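Local coordinates for protein N-acetylglucosaminidase (Paenibacillus barengoltzii, PDB 6INX) that hydrolyses glycosidic bonds of N-acetylglucosamine-containing glycans as a family 18 glycoside hydrolase, probably including the chitobiose core of N-linked glycans, at residues Arg280-Glu285 against Asp302-Arg307; Arg249-Met254 against Ala288-Asp293; Thr199-Gly204 against Arg307-Tyr312. One frame throughout, in Å; residues are numbered along the deposited sequence.

Interaction 1: Arg280-Glu285 against Asp302-Arg307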
# COMPACT_ATOMS: atom_id res chain seq x y z
N ARG A 280 -12.95 21.88 9.35
CA ARG A 280 -11.70 21.28 9.80
C ARG A 280 -11.95 20.28 10.91
O ARG A 280 -12.62 20.58 11.91
CB ARG A 280 -10.72 22.35 10.27
CG ARG A 280 -9.42 21.77 10.83
CD ARG A 280 -8.61 22.84 11.53
NE ARG A 280 -7.29 22.40 11.98
CZ ARG A 280 -7.03 21.82 13.15
NH1 ARG A 280 -8.01 21.55 14.01
NH2 ARG A 280 -5.78 21.48 13.46
N TYR A 281 -11.40 19.09 10.74
CA TYR A 281 -11.40 18.05 11.75
C TYR A 281 -9.96 17.73 12.13
O TYR A 281 -9.02 17.95 11.36
CB TYR A 281 -12.08 16.79 11.21
CG TYR A 281 -13.52 17.05 10.83
CD1 TYR A 281 -14.50 17.22 11.82
CD2 TYR A 281 -13.90 17.14 9.51
CE1 TYR A 281 -15.80 17.46 11.48
CE2 TYR A 281 -15.22 17.38 9.15
CZ TYR A 281 -16.17 17.53 10.15
OH TYR A 281 -17.47 17.78 9.80
N TRP A 282 -9.79 17.26 13.36
CA TRP A 282 -8.49 16.85 13.87
C TRP A 282 -8.53 15.36 14.15
O TRP A 282 -9.42 14.88 14.88
CB TRP A 282 -8.13 17.63 15.14
CG TRP A 282 -6.82 17.22 15.77
CD1 TRP A 282 -6.65 16.49 16.91
CD2 TRP A 282 -5.50 17.49 15.27
NE1 TRP A 282 -5.32 16.30 17.16
CE2 TRP A 282 -4.59 16.90 16.16
CE3 TRP A 282 -5.00 18.17 14.16
CZ2 TRP A 282 -3.21 16.98 15.99
CZ3 TRP A 282 -3.63 18.25 13.99
CH2 TRP A 282 -2.75 17.66 14.89
N ASP A 283 -7.60 14.62 13.56
CA ASP A 283 -7.45 13.19 13.83
C ASP A 283 -6.49 13.05 15.00
O ASP A 283 -5.27 13.21 14.85
CB ASP A 283 -6.93 12.49 12.57
CG ASP A 283 -6.91 10.99 12.70
OD1 ASP A 283 -6.65 10.49 13.81
OD2 ASP A 283 -7.12 10.31 11.67
N GLU A 284 -7.04 12.75 16.18
CA GLU A 284 -6.23 12.66 17.39
C GLU A 284 -5.30 11.46 17.39
O GLU A 284 -4.33 11.45 18.16
CB GLU A 284 -7.13 12.61 18.64
CG GLU A 284 -7.88 13.90 18.93
CD GLU A 284 -8.65 13.85 20.24
OE1 GLU A 284 -8.01 13.65 21.29
OE2 GLU A 284 -9.88 14.01 20.21
N GLU A 285 -5.56 10.44 16.57
CA GLU A 285 -4.63 9.33 16.53
C GLU A 285 -3.47 9.61 15.59
O GLU A 285 -2.31 9.44 15.96
CB GLU A 285 -5.34 8.03 16.12
CG GLU A 285 -4.41 6.82 16.25
CD GLU A 285 -5.11 5.51 15.96
OE1 GLU A 285 -6.21 5.54 15.38
OE2 GLU A 285 -4.56 4.45 16.30
N ASP A 302 -0.60 21.50 9.33
CA ASP A 302 -0.76 22.85 9.85
C ASP A 302 0.19 23.10 11.02
O ASP A 302 1.07 22.28 11.28
CB ASP A 302 -2.23 23.15 10.20
CG ASP A 302 -2.77 22.33 11.37
OD1 ASP A 302 -2.02 21.56 11.98
OD2 ASP A 302 -3.97 22.47 11.68
N GLU A 303 0.03 24.22 11.73
CA GLU A 303 0.92 24.47 12.86
C GLU A 303 0.77 23.40 13.94
O GLU A 303 1.74 23.08 14.64
CB GLU A 303 0.66 25.86 13.45
CG GLU A 303 0.83 27.00 12.45
CD GLU A 303 -0.48 27.40 11.77
OE1 GLU A 303 -1.25 26.51 11.35
OE2 GLU A 303 -0.74 28.62 11.68
N MET A 304 -0.43 22.83 14.08
CA MET A 304 -0.68 21.82 15.11
C MET A 304 0.05 20.51 14.79
O MET A 304 0.76 19.95 15.63
CB MET A 304 -2.19 21.60 15.22
CG MET A 304 -2.69 20.83 16.43
SD MET A 304 -4.51 20.84 16.50
CE MET A 304 -4.83 22.54 16.99
N SER A 305 -0.10 20.01 13.56
CA SER A 305 0.60 18.78 13.20
C SER A 305 2.12 18.99 13.15
O SER A 305 2.88 18.10 13.53
CB SER A 305 0.07 18.24 11.87
OG SER A 305 0.23 19.16 10.81
N ILE A 306 2.56 20.18 12.72
CA ILE A 306 3.99 20.47 12.72
C ILE A 306 4.55 20.45 14.15
O ILE A 306 5.63 19.88 14.38
CB ILE A 306 4.27 21.79 11.98
CG1 ILE A 306 4.11 21.58 10.47
CG2 ILE A 306 5.66 22.32 12.31
CD1 ILE A 306 4.17 22.88 9.67
N ARG A 307 3.83 21.03 15.13
CA ARG A 307 4.34 20.94 16.50
C ARG A 307 4.47 19.50 16.94
O ARG A 307 5.46 19.13 17.58
CB ARG A 307 3.48 21.73 17.51
CG ARG A 307 3.77 21.51 19.03
CD ARG A 307 5.15 22.07 19.31
NE ARG A 307 5.60 22.00 20.68
CZ ARG A 307 5.73 23.05 21.50
NH1 ARG A 307 5.43 24.29 21.09
NH2 ARG A 307 6.20 22.86 22.74
O HOH W 1 -5.48 24.27 10.22

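Interaction 2: Arg249-Met254 against Ala288-Asp293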
# COMPACT_ATOMS: atom_id res chain seq x y z
N ARG A 249 -16.85 11.56 7.87
CA ARG A 249 -16.23 12.86 7.60
C ARG A 249 -15.28 12.80 6.41
O ARG A 249 -14.30 13.56 6.35
CB ARG A 249 -15.53 13.45 8.84
CG ARG A 249 -16.44 13.62 10.05
CD ARG A 249 -15.62 13.88 11.29
NE ARG A 249 -16.36 13.51 12.49
CZ ARG A 249 -16.36 12.28 13.01
NH1 ARG A 249 -15.66 11.32 12.43
NH2 ARG A 249 -17.07 12.02 14.10
N GLY A 250 -15.57 11.92 5.46
CA GLY A 250 -14.77 11.79 4.25
C GLY A 250 -13.53 10.93 4.39
O GLY A 250 -12.85 10.71 3.38
N LEU A 251 -13.19 10.46 5.59
CA LEU A 251 -11.93 9.79 5.86
C LEU A 251 -12.06 8.29 5.58
O LEU A 251 -13.01 7.65 6.04
CB LEU A 251 -11.53 10.03 7.32
CG LEU A 251 -10.18 9.48 7.77
CD1 LEU A 251 -9.04 10.17 7.05
CD2 LEU A 251 -10.01 9.67 9.27
N TYR A 252 -11.14 7.76 4.78
CA TYR A 252 -11.12 6.34 4.41
C TYR A 252 -12.32 5.97 3.56
O TYR A 252 -12.93 4.90 3.72
CB TYR A 252 -10.91 5.40 5.62
CG TYR A 252 -9.77 5.85 6.49
CD1 TYR A 252 -8.61 6.37 5.93
CD2 TYR A 252 -9.87 5.82 7.87
CE1 TYR A 252 -7.58 6.81 6.71
CE2 TYR A 252 -8.82 6.26 8.66
CZ TYR A 252 -7.69 6.77 8.07
OH TYR A 252 -6.64 7.23 8.84
N GLN A 253 -12.68 6.86 2.64
CA GLN A 253 -13.76 6.68 1.68
C GLN A 253 -13.18 6.58 0.28
O GLN A 253 -12.08 7.06 -0.01
CB GLN A 253 -14.71 7.88 1.73
CG GLN A 253 -15.33 8.13 3.09
CD GLN A 253 -16.06 6.93 3.62
OE1 GLN A 253 -16.94 6.38 2.95
NE2 GLN A 253 -15.69 6.49 4.82
N MET A 254 -13.96 5.97 -0.61
CA MET A 254 -13.49 5.73 -1.97
C MET A 254 -13.96 6.86 -2.88
O MET A 254 -15.15 7.19 -2.93
CB MET A 254 -14.00 4.39 -2.50
CG MET A 254 -13.32 3.97 -3.81
SD MET A 254 -14.13 2.60 -4.64
CE MET A 254 -13.34 1.21 -3.83
N ALA A 288 -3.17 14.66 12.74
CA ALA A 288 -3.25 15.32 11.43
C ALA A 288 -4.59 16.02 11.24
O ALA A 288 -5.64 15.48 11.63
CB ALA A 288 -3.06 14.29 10.30
N PRO A 289 -4.59 17.21 10.64
CA PRO A 289 -5.84 17.88 10.30
C PRO A 289 -6.33 17.49 8.92
O PRO A 289 -5.56 17.12 8.03
CB PRO A 289 -5.42 19.35 10.31
CG PRO A 289 -4.04 19.31 9.66
CD PRO A 289 -3.42 18.02 10.25
N TYR A 290 -7.64 17.60 8.73
CA TYR A 290 -8.24 17.36 7.43
C TYR A 290 -9.50 18.20 7.28
O TYR A 290 -10.11 18.61 8.28
CB TYR A 290 -8.51 15.87 7.17
CG TYR A 290 -9.45 15.17 8.14
CD1 TYR A 290 -9.00 14.78 9.40
CD2 TYR A 290 -10.74 14.83 7.77
CE1 TYR A 290 -9.84 14.10 10.28
CE2 TYR A 290 -11.59 14.15 8.64
CZ TYR A 290 -11.13 13.79 9.89
OH TYR A 290 -11.98 13.12 10.75
N LEU A 291 -9.89 18.47 6.03
CA LEU A 291 -11.07 19.26 5.72
C LEU A 291 -12.05 18.41 4.93
O LEU A 291 -11.65 17.59 4.09
CB LEU A 291 -10.71 20.46 4.85
CG LEU A 291 -9.59 21.36 5.34
CD1 LEU A 291 -9.45 22.56 4.41
CD2 LEU A 291 -9.86 21.83 6.76
N PHE A 292 -13.34 18.61 5.19
CA PHE A 292 -14.37 17.92 4.43
C PHE A 292 -15.60 18.81 4.38
O PHE A 292 -15.98 19.40 5.40
CB PHE A 292 -14.74 16.58 5.09
CG PHE A 292 -15.55 15.68 4.21
CD1 PHE A 292 -15.12 15.37 2.93
CD2 PHE A 292 -16.73 15.11 4.67
CE1 PHE A 292 -15.86 14.53 2.11
CE2 PHE A 292 -17.47 14.25 3.86
CZ PHE A 292 -17.03 13.96 2.59
N ASP A 293 -16.23 18.89 3.21
CA ASP A 293 -17.46 19.66 3.03
C ASP A 293 -18.65 18.78 2.69
O ASP A 293 -19.70 19.30 2.30
CB ASP A 293 -17.27 20.71 1.93
CG ASP A 293 -17.26 20.11 0.53
OD1 ASP A 293 -16.96 18.90 0.39
OD2 ASP A 293 -17.53 20.84 -0.44
O HOH W 2 -13.53 10.92 10.65

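Interaction 3: Thr199-Gly204 against Arg307-Tyr312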
# COMPACT_ATOMS: atom_id res chain seq x y z
N THR A 199 0.44 13.23 4.95
CA THR A 199 1.66 13.61 5.66
C THR A 199 1.49 13.39 7.16
O THR A 199 1.94 14.18 7.99
CB THR A 199 2.10 15.02 5.23
OG1 THR A 199 3.40 15.32 5.74
CG2 THR A 199 1.09 16.10 5.63
N ASN A 200 0.87 12.26 7.51
CA ASN A 200 0.48 11.98 8.89
C ASN A 200 1.64 11.50 9.76
O ASN A 200 2.41 10.61 9.37
CB ASN A 200 -0.63 10.92 8.93
CG ASN A 200 -0.28 9.64 8.16
OD1 ASN A 200 0.22 9.69 7.02
ND2 ASN A 200 -0.56 8.48 8.77
N LEU A 201 1.72 12.06 10.97
CA LEU A 201 2.71 11.62 11.93
C LEU A 201 2.54 10.15 12.30
O LEU A 201 3.51 9.38 12.29
CB LEU A 201 2.65 12.52 13.18
CG LEU A 201 3.68 12.16 14.25
CD1 LEU A 201 5.09 12.20 13.67
CD2 LEU A 201 3.56 13.12 15.43
N TYR A 202 1.32 9.73 12.67
CA TYR A 202 1.08 8.35 13.08
C TYR A 202 0.04 7.68 12.20
O TYR A 202 -0.82 8.33 11.60
CB TYR A 202 0.59 8.26 14.54
CG TYR A 202 1.56 8.75 15.58
CD1 TYR A 202 2.70 8.02 15.92
CD2 TYR A 202 1.33 9.94 16.24
CE1 TYR A 202 3.58 8.49 16.89
CE2 TYR A 202 2.20 10.41 17.21
CZ TYR A 202 3.31 9.69 17.53
OH TYR A 202 4.17 10.17 18.50
N THR A 203 0.11 6.35 12.15
CA THR A 203 -0.86 5.56 11.40
C THR A 203 -2.17 5.47 12.18
O THR A 203 -2.17 5.30 13.39
CB THR A 203 -0.29 4.16 11.15
OG1 THR A 203 0.94 4.29 10.43
CG2 THR A 203 -1.27 3.30 10.34
N GLY A 204 -3.28 5.63 11.47
CA GLY A 204 -4.59 5.61 12.08
C GLY A 204 -5.32 4.29 11.94
O GLY A 204 -5.17 3.58 10.95
N ARG A 307 3.83 21.03 15.13
CA ARG A 307 4.34 20.94 16.50
C ARG A 307 4.47 19.50 16.94
O ARG A 307 5.46 19.13 17.58
CB ARG A 307 3.48 21.73 17.51
CG ARG A 307 3.77 21.51 19.03
CD ARG A 307 5.15 22.07 19.31
NE ARG A 307 5.60 22.00 20.68
CZ ARG A 307 5.73 23.05 21.50
NH1 ARG A 307 5.43 24.29 21.09
NH2 ARG A 307 6.20 22.86 22.74
N TYR A 308 3.48 18.66 16.62
CA TYR A 308 3.59 17.25 16.98
C TYR A 308 4.78 16.59 16.29
O TYR A 308 5.48 15.78 16.90
CB TYR A 308 2.29 16.51 16.65
CG TYR A 308 1.22 16.61 17.72
CD1 TYR A 308 1.34 15.90 18.91
CD2 TYR A 308 0.10 17.41 17.53
CE1 TYR A 308 0.36 15.99 19.89
CE2 TYR A 308 -0.89 17.50 18.51
CZ TYR A 308 -0.74 16.80 19.68
OH TYR A 308 -1.72 16.88 20.66
N LYS A 309 5.04 16.94 15.03
CA LYS A 309 6.19 16.38 14.33
C LYS A 309 7.50 16.81 14.98
O LYS A 309 8.42 16.00 15.11
CB LYS A 309 6.16 16.80 12.86
CG LYS A 309 5.04 16.13 12.04
CD LYS A 309 5.15 16.48 10.56
CE LYS A 309 4.04 15.78 9.76
NZ LYS A 309 4.12 16.01 8.28
N CYS A 310 7.58 18.06 15.43
CA CYS A 310 8.79 18.54 16.10
C CYS A 310 9.00 17.85 17.44
O CYS A 310 10.13 17.46 17.76
CB CYS A 310 8.71 20.06 16.30
SG CYS A 310 8.80 21.01 14.78
N ASP A 311 7.93 17.69 18.23
CA ASP A 311 8.05 16.97 19.49
C ASP A 311 8.52 15.54 19.27
O ASP A 311 9.30 15.00 20.07
CB ASP A 311 6.71 16.95 20.23
CG ASP A 311 6.22 18.33 20.62
OD1 ASP A 311 7.03 19.27 20.71
OD2 ASP A 311 5.00 18.48 20.86
N TYR A 312 8.05 14.91 18.19
CA TYR A 312 8.47 13.55 17.86
C TYR A 312 9.95 13.51 17.51
O TYR A 312 10.67 12.59 17.94
CB TYR A 312 7.62 13.04 16.69
CG TYR A 312 7.93 11.63 16.21
CD1 TYR A 312 8.83 11.40 15.17
CD2 TYR A 312 7.28 10.54 16.77
CE1 TYR A 312 9.11 10.10 14.74
CE2 TYR A 312 7.54 9.24 16.33
CZ TYR A 312 8.45 9.03 15.32
OH TYR A 312 8.71 7.74 14.89

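Interaction 1: Arg280-Glu285 against Asp302-Arg307
Arg280 and Trp282 each turn CG away from their own backbone N (chi1 176° and 177°), sending both side chains from strand 279-283 toward Asp302, Met304 and Ser305 at the start of helix 303-316. The strand is an edge of the antiparallel sheet inserted into the family 18 (beta/alpha)8 barrel, and the helix is where the chain returns to the barrel's outer layer, so the contact ties insertion to barrel. Extended from CG to NE, Arg280 brings its guanidinium nearly coplanar with the Asp302 carboxylate (16° between planes). In the salt bridge, Arg280 NH2 lies 2.7 Å from Asp302 OD2, on the syn lone pair, while Arg280 NE reaches the same OD2 in a weak bond of 3.3 Å. A water accepts from NE and donates to OD2, adding another grip on that oxygen. The other oxygen serves the helix: Asp302 is the N-cap, OD1 accepting from Ser305 N at 2.9 Å. Asp302 N in turn donates to Ser305 OG at 2.9 Å, completing a capping box; this OG is also bonded to Asp301. Met304, bent at its last torsion, lies over one face of the Trp282 indole. Its SD stands 3.6 Å from the centroid of the Trp282 six-membered ring, a Met-aromatic contact, and Met304 CG adds a CH-pi contact 3.8 Å from the same centroid. Ser305 N lies at the edge of the indole, near its plane, 3.8 Å from Trp282 CH2. The sulfur is shared: Arg280 NH2 also points a weak N-H bond at Met304 SD, 3.4 Å away and near the guanidinium plane.

Interaction 2: Arg249-Met254 against Ala288-Asp293
Phe292 lies flat against the backbone of Gly250, whereas Tyr290, two residues earlier on the same side of the strand, presents its edge to Arg249. Gly250 CA sits almost squarely over the Phe292 ring, 3.5 Å from its centroid and 9° off the normal, in a CH-pi contact. Gly250 N lies over the same face, 3.4 Å from Phe292 CE2. A side chain at Gly250 would run into this ring, and the residue's positive phi also suits a glycine. The Arg249 carbonyl O lies in the plane of the Tyr290 ring, 3.6 Å from CE2, and also packs against Phe292, 3.3 Å from its CG. These residues join the loop that follows strand 237-241 to strand 288-292, within the sheet inserted in the barrel; Leu291 faces the other way, onto helix 265-272. An alanine at Phe292 is likely to leave the Gly250 backbone without the ring it rests on, opening a gap between loop and strand. The extended Arg249 chain passes the phenol end of Tyr290, CD coming within 3.8 Å of OH, and its guanidinium plane is turned 81° from the ring. One water joins the two polar ends, accepting from Arg249 NH1 at 2.8 Å and lying 2.7 Å from Tyr290 OH. Leu251 CD2 approaches Tyr290 CZ obliquely, at 4.3 Å.

Interaction 3: Thr199-Gly204 against Arg307-Tyr312
The loop after barrel strand 179-183 rests on helix 303-316, with Leu201 set among Tyr308, Lys309 and Tyr312, and Thr199 gripping the lysine's end. Fully extended beyond CG, Lys309 reaches in to place NZ 2.7 Å from Thr199 OG1 and 2.9 Å from Thr199 O. The ammonium also forms a salt bridge with Asp301 and a hydrogen bond to Gly233 O, so this buried charge is well satisfied. In the (beta/alpha)8 barrel the loop leads on to helix 213-222, and the contact thus lies where two successive helices of the outer layer meet. Leu201 divides its methyls between two successive turns of the helix. Leu201 CD1 lies over one face of the Tyr312 ring, 4.2 Å from its centroid, as a CH-pi contact; Leu201 CD2 packs 3.8 Å from Tyr308 CB. Tyr312 is met at its edge by the phenol of Tyr202, whose OH comes 3.6 Å from Tyr312 CD2. The two ring planes stand 82° apart but are obliquely offset. The hydroxyl of Tyr312 runs on to hydrogen-bond Asp214 of helix 213-222.

How the interactions relate
Interactions 1 and 3 use successive turns of helix 303-316: its capped start meets the inserted sheet, and the following turn meets the loop 199-204 of the barrel. Interaction 1 is partly exposed and relies on a water-bridged salt bridge and a Met-aromatic contact; interactions 2 and 3 are buried. Interaction 3 encloses a lysine in oxygens beside aliphatic and aromatic packing, whereas interaction 2 relies on rings against backbone, with one water at its margin. Interactions 1 and 2 share the inserted sheet, through neighbouring strands 279-283 and 288-292. Trp282 also packs on Tyr308, joining interactions 1 and 3, whose centres lie about 8 Å apart.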